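Local coordinates for protein beta-galacturonidase (Eisenbergiella tayi, PDB 6NCW) that is a glycoside hydrolase family 2 beta-galacturonidase, which probably cleaves terminal beta-linked hexuronic acids such as galacturonate from their conjugates, at residues 2-7 / 316-321; 247-252 / 364-369; 124-129 / 347-352; 130-135 / 333-338. All coordinates share one frame; numbering follows the deposited sequence.

Contact 1 (2-7 / 316-321); sequences IRTFET and DELFLD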
# COMPACT_ATOMS: atom_id res chain seq x y z
N ILE A 2 -23.02 -14.76 -25.15
CA ILE A 2 -24.16 -14.80 -24.25
C ILE A 2 -24.18 -16.08 -23.43
O ILE A 2 -24.48 -16.05 -22.23
CB ILE A 2 -25.48 -14.64 -25.04
CG1 ILE A 2 -25.52 -13.31 -25.81
CG2 ILE A 2 -26.67 -14.72 -24.10
CD1 ILE A 2 -25.66 -12.09 -24.92
N ARG A 3 -23.92 -17.22 -24.07
CA ARG A 3 -23.80 -18.52 -23.42
C ARG A 3 -22.52 -19.17 -23.93
O ARG A 3 -21.89 -18.67 -24.87
CB ARG A 3 -25.01 -19.42 -23.74
CG ARG A 3 -26.36 -18.76 -23.53
CD ARG A 3 -26.66 -18.57 -22.05
NE ARG A 3 -26.69 -19.84 -21.32
CZ ARG A 3 -27.78 -20.57 -21.17
NH1 ARG A 3 -28.93 -20.16 -21.71
NH2 ARG A 3 -27.73 -21.72 -20.49
N THR A 4 -22.13 -20.29 -23.32
CA THR A 4 -20.96 -21.02 -23.80
C THR A 4 -21.29 -21.96 -24.96
O THR A 4 -20.40 -22.67 -25.44
CB THR A 4 -20.31 -21.83 -22.67
OG1 THR A 4 -21.27 -22.74 -22.12
CG2 THR A 4 -19.80 -20.92 -21.55
N PHE A 5 -22.53 -21.99 -25.43
CA PHE A 5 -22.94 -22.82 -26.54
C PHE A 5 -23.99 -22.05 -27.33
O PHE A 5 -24.52 -21.04 -26.85
CB PHE A 5 -23.48 -24.16 -26.04
CG PHE A 5 -24.69 -24.01 -25.16
CD1 PHE A 5 -25.96 -24.15 -25.68
CD2 PHE A 5 -24.55 -23.68 -23.82
CE1 PHE A 5 -27.08 -23.98 -24.89
CE2 PHE A 5 -25.66 -23.51 -23.01
CZ PHE A 5 -26.93 -23.66 -23.54
N GLU A 6 -24.29 -22.49 -28.55
CA GLU A 6 -25.32 -21.82 -29.35
C GLU A 6 -26.69 -22.35 -28.96
O GLU A 6 -26.93 -23.56 -28.96
CB GLU A 6 -25.08 -21.99 -30.85
CG GLU A 6 -23.82 -21.27 -31.36
CD GLU A 6 -23.85 -19.74 -31.17
OE1 GLU A 6 -24.61 -19.04 -31.87
OE2 GLU A 6 -23.10 -19.23 -30.30
N THR A 7 -27.59 -21.44 -28.62
CA THR A 7 -28.94 -21.82 -28.23
C THR A 7 -29.91 -21.86 -29.40
O THR A 7 -31.10 -22.13 -29.18
CB THR A 7 -29.47 -20.85 -27.17
OG1 THR A 7 -29.42 -19.52 -27.69
CG2 THR A 7 -28.62 -20.94 -25.91
N ASP A 316 -25.55 -14.22 -13.96
CA ASP A 316 -25.35 -14.40 -15.39
C ASP A 316 -25.35 -15.87 -15.79
O ASP A 316 -24.59 -16.68 -15.25
CB ASP A 316 -24.02 -13.75 -15.79
CG ASP A 316 -23.88 -13.51 -17.28
OD1 ASP A 316 -23.15 -12.56 -17.64
OD2 ASP A 316 -24.48 -14.27 -18.10
N GLU A 317 -26.16 -16.21 -16.79
CA GLU A 317 -26.20 -17.59 -17.28
C GLU A 317 -24.87 -18.03 -17.87
O GLU A 317 -24.58 -19.23 -17.93
CB GLU A 317 -27.30 -17.73 -18.32
CG GLU A 317 -28.66 -17.35 -17.77
CD GLU A 317 -29.70 -17.17 -18.84
OE1 GLU A 317 -29.48 -16.35 -19.75
OE2 GLU A 317 -30.74 -17.85 -18.76
N LEU A 318 -24.07 -17.08 -18.35
CA LEU A 318 -22.73 -17.44 -18.80
C LEU A 318 -21.90 -18.00 -17.64
O LEU A 318 -21.12 -18.95 -17.82
CB LEU A 318 -22.07 -16.22 -19.43
CG LEU A 318 -20.68 -16.36 -20.05
CD1 LEU A 318 -20.72 -17.23 -21.30
CD2 LEU A 318 -20.13 -14.97 -20.38
N PHE A 319 -22.05 -17.43 -16.44
CA PHE A 319 -21.31 -17.93 -15.28
C PHE A 319 -21.82 -19.30 -14.88
O PHE A 319 -21.03 -20.22 -14.63
CB PHE A 319 -21.43 -16.94 -14.11
CG PHE A 319 -20.55 -17.30 -12.92
CD1 PHE A 319 -19.18 -17.04 -12.94
CD2 PHE A 319 -21.10 -17.88 -11.79
CE1 PHE A 319 -18.37 -17.36 -11.85
CE2 PHE A 319 -20.30 -18.22 -10.70
CZ PHE A 319 -18.93 -17.95 -10.73
N LEU A 320 -23.15 -19.46 -14.83
CA LEU A 320 -23.75 -20.76 -14.54
C LEU A 320 -23.32 -21.81 -15.55
O LEU A 320 -23.02 -22.95 -15.17
CB LEU A 320 -25.28 -20.64 -14.50
CG LEU A 320 -25.84 -19.66 -13.45
CD1 LEU A 320 -27.34 -19.47 -13.62
CD2 LEU A 320 -25.54 -20.16 -12.04
N ASP A 321 -23.26 -21.46 -16.84
CA ASP A 321 -22.72 -22.37 -17.85
C ASP A 321 -21.32 -22.84 -17.46
O ASP A 321 -21.00 -24.03 -17.57
CB ASP A 321 -22.63 -21.70 -19.24
CG ASP A 321 -23.98 -21.55 -19.94
OD1 ASP A 321 -24.02 -20.75 -20.92
OD2 ASP A 321 -24.99 -22.18 -19.53
O HOH W 1 -25.46 -14.08 -20.60

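Contact 2 (247-252 / 364-369); sequences IIDRVG and HYNHPS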
# COMPACT_ATOMS: atom_id res chain seq x y z
N ILE A 247 -35.15 -24.31 -30.14
CA ILE A 247 -34.46 -23.87 -28.94
C ILE A 247 -33.50 -24.98 -28.55
O ILE A 247 -33.83 -26.17 -28.68
CB ILE A 247 -35.44 -23.53 -27.79
CG1 ILE A 247 -34.71 -22.80 -26.67
CG2 ILE A 247 -36.11 -24.79 -27.26
CD1 ILE A 247 -35.63 -22.04 -25.76
N ILE A 248 -32.29 -24.61 -28.15
CA ILE A 248 -31.27 -25.55 -27.71
C ILE A 248 -30.83 -25.15 -26.31
O ILE A 248 -30.56 -23.97 -26.06
CB ILE A 248 -30.07 -25.58 -28.68
CG1 ILE A 248 -30.56 -25.80 -30.13
CG2 ILE A 248 -29.12 -26.68 -28.30
CD1 ILE A 248 -29.45 -25.65 -31.18
N ASP A 249 -30.76 -26.12 -25.40
CA ASP A 249 -30.28 -25.88 -24.04
C ASP A 249 -29.28 -26.97 -23.66
O ASP A 249 -28.91 -27.79 -24.50
CB ASP A 249 -31.46 -25.82 -23.06
CG ASP A 249 -31.26 -24.77 -21.96
OD1 ASP A 249 -30.16 -24.74 -21.34
OD2 ASP A 249 -32.19 -23.98 -21.71
N ARG A 250 -28.82 -26.99 -22.41
CA ARG A 250 -27.91 -28.04 -21.94
C ARG A 250 -28.41 -28.63 -20.63
O ARG A 250 -28.92 -27.90 -19.77
CB ARG A 250 -26.49 -27.53 -21.73
CG ARG A 250 -25.63 -27.60 -22.95
CD ARG A 250 -24.17 -27.54 -22.60
NE ARG A 250 -23.92 -26.48 -21.62
CZ ARG A 250 -22.74 -25.89 -21.44
NH1 ARG A 250 -21.69 -26.24 -22.18
NH2 ARG A 250 -22.62 -24.95 -20.52
N VAL A 251 -28.24 -29.94 -20.48
CA VAL A 251 -28.71 -30.65 -19.31
C VAL A 251 -27.59 -31.53 -18.78
O VAL A 251 -26.61 -31.82 -19.48
CB VAL A 251 -29.97 -31.51 -19.59
CG1 VAL A 251 -31.09 -30.66 -20.19
CG2 VAL A 251 -29.64 -32.68 -20.50
N GLY A 252 -27.73 -31.90 -17.52
CA GLY A 252 -26.91 -32.95 -16.93
C GLY A 252 -27.81 -33.85 -16.11
O GLY A 252 -28.83 -33.42 -15.57
N HIS A 364 -33.34 -20.56 -15.59
CA HIS A 364 -32.21 -21.33 -15.09
C HIS A 364 -32.54 -22.78 -14.77
O HIS A 364 -31.67 -23.51 -14.28
CB HIS A 364 -31.63 -20.67 -13.82
CG HIS A 364 -31.09 -19.30 -14.05
ND1 HIS A 364 -30.57 -18.52 -13.04
CD2 HIS A 364 -30.98 -18.56 -15.19
CE1 HIS A 364 -30.17 -17.36 -13.54
NE2 HIS A 364 -30.40 -17.36 -14.84
N TYR A 365 -33.77 -23.22 -15.06
CA TYR A 365 -34.24 -24.54 -14.64
C TYR A 365 -33.27 -25.65 -15.00
O TYR A 365 -33.13 -26.63 -14.25
CB TYR A 365 -35.60 -24.83 -15.30
CG TYR A 365 -36.24 -26.09 -14.76
CD1 TYR A 365 -37.15 -26.04 -13.70
CD2 TYR A 365 -35.92 -27.34 -15.29
CE1 TYR A 365 -37.73 -27.20 -13.19
CE2 TYR A 365 -36.48 -28.50 -14.79
CZ TYR A 365 -37.39 -28.43 -13.74
OH TYR A 365 -37.95 -29.60 -13.25
N ASN A 366 -32.60 -25.54 -16.15
CA ASN A 366 -31.87 -26.68 -16.70
C ASN A 366 -30.45 -26.83 -16.18
O ASN A 366 -29.82 -27.84 -16.49
CB ASN A 366 -31.82 -26.58 -18.23
CG ASN A 366 -33.18 -26.77 -18.87
OD1 ASN A 366 -33.96 -27.62 -18.44
ND2 ASN A 366 -33.49 -25.96 -19.88
N HIS A 367 -29.93 -25.85 -15.43
CA HIS A 367 -28.51 -25.87 -15.06
C HIS A 367 -28.25 -26.98 -14.05
O HIS A 367 -28.74 -26.90 -12.92
CB HIS A 367 -28.08 -24.51 -14.48
CG HIS A 367 -27.91 -23.44 -15.52
ND1 HIS A 367 -26.78 -23.32 -16.29
CD2 HIS A 367 -28.75 -22.47 -15.92
CE1 HIS A 367 -26.93 -22.32 -17.14
NE2 HIS A 367 -28.12 -21.78 -16.93
N PRO A 368 -27.51 -28.03 -14.41
CA PRO A 368 -27.23 -29.08 -13.42
C PRO A 368 -26.45 -28.58 -12.22
O PRO A 368 -26.53 -29.19 -11.14
CB PRO A 368 -26.42 -30.11 -14.23
CG PRO A 368 -25.77 -29.26 -15.32
CD PRO A 368 -26.83 -28.28 -15.70
N SER A 369 -25.68 -27.50 -12.36
CA SER A 369 -24.90 -27.01 -11.22
C SER A 369 -25.79 -26.54 -10.09
O SER A 369 -25.44 -26.68 -8.91
CB SER A 369 -23.97 -25.89 -11.66
OG SER A 369 -24.72 -24.80 -12.17
O HOH W 2 -30.26 -30.55 -16.27

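Contact 3 (124-129 / 347-352); sequences SALHVP and PHFKQQ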
# COMPACT_ATOMS: atom_id res chain seq x y z
N SER A 124 -38.56 1.04 -5.72
CA SER A 124 -37.57 -0.04 -5.76
C SER A 124 -37.51 -0.71 -4.39
O SER A 124 -36.97 -0.13 -3.44
CB SER A 124 -36.21 0.50 -6.17
OG SER A 124 -35.24 -0.52 -6.13
N ALA A 125 -38.06 -1.92 -4.29
CA ALA A 125 -38.09 -2.61 -3.00
C ALA A 125 -36.91 -3.55 -2.79
O ALA A 125 -36.61 -3.90 -1.64
CB ALA A 125 -39.40 -3.38 -2.84
N LEU A 126 -36.25 -3.97 -3.86
CA LEU A 126 -35.12 -4.90 -3.77
C LEU A 126 -33.79 -4.17 -3.81
O LEU A 126 -32.94 -4.35 -2.93
CB LEU A 126 -35.23 -5.94 -4.91
CG LEU A 126 -36.58 -6.67 -4.99
CD1 LEU A 126 -36.57 -7.75 -6.08
CD2 LEU A 126 -36.96 -7.29 -3.66
N HIS A 127 -33.59 -3.31 -4.81
CA HIS A 127 -32.43 -2.44 -4.87
C HIS A 127 -32.63 -1.28 -3.91
O HIS A 127 -33.45 -0.40 -4.18
CB HIS A 127 -32.21 -1.93 -6.29
CG HIS A 127 -31.79 -2.99 -7.23
ND1 HIS A 127 -30.46 -3.32 -7.43
CD2 HIS A 127 -32.51 -3.83 -8.01
CE1 HIS A 127 -30.39 -4.30 -8.31
NE2 HIS A 127 -31.61 -4.63 -8.68
N VAL A 128 -31.87 -1.28 -2.81
CA VAL A 128 -31.91 -0.28 -1.74
C VAL A 128 -30.47 0.04 -1.32
O VAL A 128 -29.55 -0.69 -1.71
CB VAL A 128 -32.72 -0.79 -0.53
CG1 VAL A 128 -34.19 -1.07 -0.92
CG2 VAL A 128 -32.06 -2.03 0.04
N PRO A 129 -30.22 1.10 -0.55
CA PRO A 129 -28.88 1.26 0.03
C PRO A 129 -28.57 0.00 0.82
O PRO A 129 -29.37 -0.43 1.64
CB PRO A 129 -29.01 2.50 0.92
CG PRO A 129 -30.22 3.25 0.34
CD PRO A 129 -31.14 2.15 -0.05
N PRO A 347 -44.99 -1.60 -0.89
CA PRO A 347 -46.10 -2.15 -1.69
C PRO A 347 -45.66 -2.89 -2.94
O PRO A 347 -46.49 -3.60 -3.53
CB PRO A 347 -46.94 -0.91 -2.05
CG PRO A 347 -46.04 0.24 -1.87
CD PRO A 347 -45.06 -0.13 -0.76
N HIS A 348 -44.40 -2.76 -3.38
CA HIS A 348 -43.91 -3.49 -4.54
C HIS A 348 -43.13 -4.73 -4.17
O HIS A 348 -42.72 -5.46 -5.08
CB HIS A 348 -43.02 -2.60 -5.42
CG HIS A 348 -43.66 -1.31 -5.81
ND1 HIS A 348 -44.77 -1.24 -6.62
CD2 HIS A 348 -43.35 -0.03 -5.49
CE1 HIS A 348 -45.11 0.02 -6.79
NE2 HIS A 348 -44.27 0.78 -6.11
N PHE A 349 -42.90 -4.98 -2.87
CA PHE A 349 -41.93 -6.00 -2.46
C PHE A 349 -42.35 -7.39 -2.93
O PHE A 349 -41.55 -8.12 -3.52
CB PHE A 349 -41.74 -5.98 -0.94
CG PHE A 349 -40.89 -7.12 -0.43
CD1 PHE A 349 -39.51 -7.11 -0.61
CD2 PHE A 349 -41.47 -8.21 0.21
CE1 PHE A 349 -38.71 -8.15 -0.14
CE2 PHE A 349 -40.68 -9.26 0.68
CZ PHE A 349 -39.30 -9.23 0.50
N LYS A 350 -43.60 -7.79 -2.65
CA LYS A 350 -44.04 -9.14 -3.02
C LYS A 350 -44.04 -9.33 -4.53
O LYS A 350 -43.59 -10.38 -5.03
CB LYS A 350 -45.43 -9.41 -2.44
CG LYS A 350 -45.43 -9.73 -0.93
CD LYS A 350 -46.70 -9.24 -0.24
CE LYS A 350 -47.46 -10.34 0.49
NZ LYS A 350 -46.71 -10.93 1.63
N GLN A 351 -44.53 -8.34 -5.28
CA GLN A 351 -44.55 -8.44 -6.74
C GLN A 351 -43.13 -8.56 -7.30
O GLN A 351 -42.87 -9.37 -8.20
CB GLN A 351 -45.27 -7.21 -7.32
CG GLN A 351 -45.59 -7.30 -8.82
CD GLN A 351 -46.58 -8.39 -9.15
OE1 GLN A 351 -46.26 -9.35 -9.86
NE2 GLN A 351 -47.80 -8.25 -8.65
N GLN A 352 -42.18 -7.78 -6.75
CA GLN A 352 -40.82 -7.81 -7.28
C GLN A 352 -40.08 -9.10 -6.90
O GLN A 352 -39.28 -9.61 -7.69
CB GLN A 352 -40.07 -6.56 -6.83
CG GLN A 352 -40.54 -5.30 -7.59
CD GLN A 352 -40.02 -4.00 -7.01
OE1 GLN A 352 -39.45 -3.98 -5.92
NE2 GLN A 352 -40.20 -2.90 -7.75

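Contact 4 (130-135 / 333-338); sequences NDYQSY and ENHARG. With GOL (glycerol), chain G.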
# COMPACT_ATOMS: atom_id res chain seq x y z
N ASN A 130 -27.44 -0.63 0.50
CA ASN A 130 -27.20 -1.97 1.00
C ASN A 130 -25.70 -2.25 1.02
O ASN A 130 -24.89 -1.44 0.55
CB ASN A 130 -27.95 -3.01 0.16
CG ASN A 130 -28.54 -4.14 1.01
OD1 ASN A 130 -28.01 -4.51 2.07
ND2 ASN A 130 -29.66 -4.69 0.54
N ASP A 131 -25.34 -3.43 1.54
CA ASP A 131 -23.96 -3.91 1.66
C ASP A 131 -23.43 -4.51 0.36
O ASP A 131 -22.72 -5.52 0.36
CB ASP A 131 -23.89 -4.92 2.82
CG ASP A 131 -22.44 -5.21 3.28
OD1 ASP A 131 -22.16 -6.32 3.74
OD2 ASP A 131 -21.58 -4.32 3.18
N TYR A 132 -23.78 -3.90 -0.77
CA TYR A 132 -23.27 -4.18 -2.10
C TYR A 132 -23.83 -3.09 -3.00
O TYR A 132 -24.80 -2.41 -2.65
CB TYR A 132 -23.68 -5.59 -2.61
CG TYR A 132 -25.19 -5.79 -2.75
CD1 TYR A 132 -25.97 -6.08 -1.63
CD2 TYR A 132 -25.83 -5.69 -4.00
CE1 TYR A 132 -27.34 -6.27 -1.74
CE2 TYR A 132 -27.20 -5.88 -4.12
CZ TYR A 132 -27.94 -6.16 -2.97
OH TYR A 132 -29.29 -6.34 -3.05
N GLN A 133 -23.24 -2.93 -4.18
CA GLN A 133 -23.53 -1.79 -5.03
C GLN A 133 -24.66 -2.13 -6.01
O GLN A 133 -24.71 -3.24 -6.55
CB GLN A 133 -22.28 -1.36 -5.81
CG GLN A 133 -22.49 -0.20 -6.81
CD GLN A 133 -22.89 1.11 -6.12
OE1 GLN A 133 -24.03 1.29 -5.69
NE2 GLN A 133 -21.94 2.02 -6.01
N SER A 134 -25.59 -1.18 -6.20
CA SER A 134 -26.60 -1.26 -7.27
C SER A 134 -26.09 -0.42 -8.43
O SER A 134 -26.21 0.81 -8.40
CB SER A 134 -27.96 -0.75 -6.81
OG SER A 134 -28.57 -1.67 -5.92
N TYR A 135 -25.54 -1.07 -9.46
CA TYR A 135 -24.92 -0.36 -10.56
C TYR A 135 -25.99 0.17 -11.52
O TYR A 135 -27.18 -0.08 -11.36
CB TYR A 135 -23.92 -1.27 -11.29
CG TYR A 135 -22.67 -1.62 -10.47
CD1 TYR A 135 -22.60 -2.78 -9.69
CD2 TYR A 135 -21.57 -0.76 -10.44
CE1 TYR A 135 -21.45 -3.08 -8.92
CE2 TYR A 135 -20.43 -1.04 -9.70
CZ TYR A 135 -20.38 -2.20 -8.94
OH TYR A 135 -19.23 -2.43 -8.20
N GLU A 333 -29.97 -17.78 -5.34
CA GLU A 333 -31.07 -17.21 -4.56
C GLU A 333 -31.69 -16.02 -5.28
O GLU A 333 -31.09 -15.44 -6.18
CB GLU A 333 -30.61 -16.80 -3.15
CG GLU A 333 -29.45 -15.79 -3.08
CD GLU A 333 -28.92 -15.65 -1.65
OE1 GLU A 333 -28.42 -14.56 -1.28
OE2 GLU A 333 -29.00 -16.66 -0.90
N ASN A 334 -32.92 -15.68 -4.88
CA ASN A 334 -33.58 -14.50 -5.42
C ASN A 334 -32.92 -13.23 -4.87
O ASN A 334 -32.09 -13.28 -3.95
CB ASN A 334 -35.09 -14.51 -5.14
CG ASN A 334 -35.46 -14.28 -3.67
OD1 ASN A 334 -34.69 -14.52 -2.74
ND2 ASN A 334 -36.69 -13.83 -3.46
N HIS A 335 -33.26 -12.10 -5.47
CA HIS A 335 -32.57 -10.85 -5.14
C HIS A 335 -33.20 -10.25 -3.89
O HIS A 335 -34.27 -9.65 -3.95
CB HIS A 335 -32.62 -9.87 -6.30
CG HIS A 335 -32.03 -8.54 -5.96
ND1 HIS A 335 -32.39 -7.37 -6.59
CD2 HIS A 335 -31.11 -8.20 -5.03
CE1 HIS A 335 -31.70 -6.36 -6.07
NE2 HIS A 335 -30.92 -6.84 -5.12
N ALA A 336 -32.51 -10.40 -2.75
CA ALA A 336 -32.91 -9.79 -1.49
C ALA A 336 -31.76 -9.90 -0.50
O ALA A 336 -31.11 -10.95 -0.43
CB ALA A 336 -34.16 -10.48 -0.93
N ARG A 337 -31.51 -8.85 0.28
CA ARG A 337 -30.51 -8.94 1.35
C ARG A 337 -30.86 -8.02 2.52
O ARG A 337 -30.86 -6.79 2.37
CB ARG A 337 -29.10 -8.61 0.84
CG ARG A 337 -28.04 -8.69 1.94
CD ARG A 337 -26.98 -7.51 1.93
NE ARG A 337 -26.28 -7.52 3.21
CZ ARG A 337 -26.75 -6.98 4.34
NH1 ARG A 337 -27.89 -6.29 4.35
NH2 ARG A 337 -26.06 -7.11 5.46
N GLY A 338 -31.11 -8.62 3.68
CA GLY A 338 -31.15 -7.88 4.93
C GLY A 338 -32.34 -6.97 5.10
O GLY A 338 -32.26 -5.96 5.81
C1 GOL G . -25.13 -10.61 4.84
O1 GOL G . -25.87 -11.71 4.42
C2 GOL G . -24.00 -10.33 3.79
O2 GOL G . -24.45 -9.58 2.72
C3 GOL G . -22.92 -9.52 4.55
O3 GOL G . -23.45 -8.22 4.81
O HOH W 3 -31.55 -6.44 -1.26

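Contact 1 (2-7 / 316-321)
Two successive bends in the side chain of Arg3, at chi2 and again at chi3, fold its guanidinium back beside Asp321, whose carboxylate is swung to meet it by a chi1 of -75° that sets CG anti to its carbonyl carbon. The grip is side-on and bidentate: Arg3 NE reaches Asp321 OD1 at 2.8 Å and Arg3 NH2 reaches Asp321 OD2 at 2.9 Å, with the two planes only 20° apart. The second bond is straight and uses the syn lone pair of OD2. Asp321 OD1 takes a further bond from the backbone, Thr4 N at 3.1 Å, which arrives on the anti side and from the other face of the carboxylate plane than Arg3 NE. Phe5 CZ and Glu317 CB cover opposite faces of the guanidinium, each toward its rim, so the cation has carbon on both faces. Beside the bridge, Leu318 CD1 packs 3.8 Å from Thr4 CG2. A water joins Ile2 O to Asp316 OD2, the same oxygen that caps helix 317-326 through Leu318 N. The contact thus ties the N-terminal segment ahead of strand 12-15 to a helix of the TIM barrel. Glu317 is salt-bridged to Lys73, and Thr4 OG1 is hydrogen-bonded to Glu325. With three N-H groups directed at one buried carboxylate, Asp321 is probably held in its ionised form.

Contact 2 (247-252 / 364-369)
Asn366 ND2 is shared between two acceptors: it gives a weak hydrogen bond to Asp249 OD2 at 3.0 Å, bent to 148° at the hydrogen, and another to the backbone oxygen of Ile155. With Asn366 OD1 accepting from Phe157 N, both ends of the amide are engaged and its rotation is fixed. The amide stands almost upright to the carboxylate of Asp249, the planes being 82° apart. The other carboxylate oxygen, Asp249 OD1, turns back on its own strand and accepts from Arg250 N at 2.8 Å through its anti lone pair, which steadies the group that Asn366 meets. Strand 245-251 belongs to the immunoglobulin-like beta-sandwich, where it pairs with strand 227-238, while Asn366 sits in a type I beta turn from His364 to His367 that leads from helix 349-364 to strand 370-374 of the TIM barrel; the contact is therefore a joint between two domains. Farther along, the backbones come together through water: it accepts from Gly252 N at 3.1 Å and donates to Asn366 O at 2.8 Å. Pro368 lays its ring against the backbone of Gly252, its CB 3.9 Å from Gly252 CA and its CG 4.0 Å from Gly252 N. Gly252, with no side chain, presents bare backbone to the ring. Strand 227-238 adds Leu230 against Pro368.

Contact 3 (124-129 / 347-352)
This is a buried, mostly apolar contact with one hydrogen bond in it, where the long loop between strands 109-117 and 142-147 lies on the first turn of helix 349-364 of the TIM barrel. Ala125 is the residue set closest to the helix, its CA 5.2 Å from that of Phe349. Its methyl group points at the helix and sits 3.7 Å from Phe349 CA, at the edge of the phenyl ring and near its plane. Leu126 divides its two methyls between Phe349 and Gln352, three residues on in the helix. CD2 approaches the ring obliquely, 4.0 Å from Phe349 CD1, whereas CD1 rests 3.8 Å from Gln352 CB, where the two side chains run antiparallel past one another. With CG anti to the backbone N (chi1 173°), the Phe349 ring lies alongside the two loop residues; its side chain also touches Cys389 and Gln393 of helix 384-400. Gln352 runs extended beyond CG and brings its amide oxygen to the loop backbone: Ala125 N donates to Gln352 OE1 at 3.0 Å, the N-H lying in the amide plane and aimed at a lone pair of OE1. The other end of that amide, NE2, donates to Asp123 O, so one side chain serves both a donor and an acceptor of the loop. Within the loop, Ser124 OG donates to His127 O at 2.6 Å and also meets Tyr92 OH. Leu126 lies about 9 Å from Arg337, which binds galacturonate, side chain to side chain. Two-ended bonding of the Gln352 amide implies that its flip is settled and that Ala125 N and Asp123 O are both met by this one side chain of the helix.

Contact 4 (130-135 / 333-338)
Asp131 CB lies over one face of the Arg337 guanidinium, 3.5 Å above the plane and nearer its rim than its centre, while glycerol O3 lies at its edge, in plane. The Tyr132 ring is met at its edge by His335 NE2, and the imidazole in turn takes the tyrosine at its own edge. There Tyr132 OH and His335 NE2 are joined by a 2.7 Å hydrogen bond, while His335 ND1 is bonded to Asn93. The arginine is reached from Asn130 as well. Asn130 ND2 donates to Arg337 O at 3.0 Å, nearly straight at 170° and on a carbonyl lone pair; Asn130 OD1 accepts a weak bond from Arg337 NH1 and a firmer one from Asp131 N. An extended first torsion, chi1 180°, followed by a bend at chi2, sends the arginine past the edge of Tyr132, its CD 3.9 Å from Tyr132 CE1. Segment 333-338 follows strand 329-333 at the mouth of the TIM barrel, and the loop carrying 130-135 reaches over from the N-terminal beta domain, so both sides line the sugar pocket. Asp131 and Arg337 bind galacturonate in another structure of this protein; here glycerol occupies the place. Arg337 NE donates to glycerol O2 at 2.8 Å and Arg337 NH2 to glycerol O3 at 2.9 Å, and O3 donates to Asp131 OD1. The glycerol is held further by Glu465, His312 and Asn377, and the other oxygen of Asp131, OD2, is salt-bridged to Arg525.

All four contacts join the TIM barrel to the beta domains or the loops before it. Contacts 2, 3 and 4 are buried, whereas contact 1 is partly buried. Contacts 1 and 2 lie on the same side of the chain's centre, their own centres about 10 Å apart, and touch where Thr7 O meets Ile248 N; contacts 3 and 4, about 11 Å apart, share one long loop and meet through His127 and Ser134. Helix 349-364 begins in contact 3 and ends at contact 2. Chemistry follows place: charge pairing dominates contact 1, amide and water bonds contact 2, apolar packing contact 3, and only contact 4 holds a ligand.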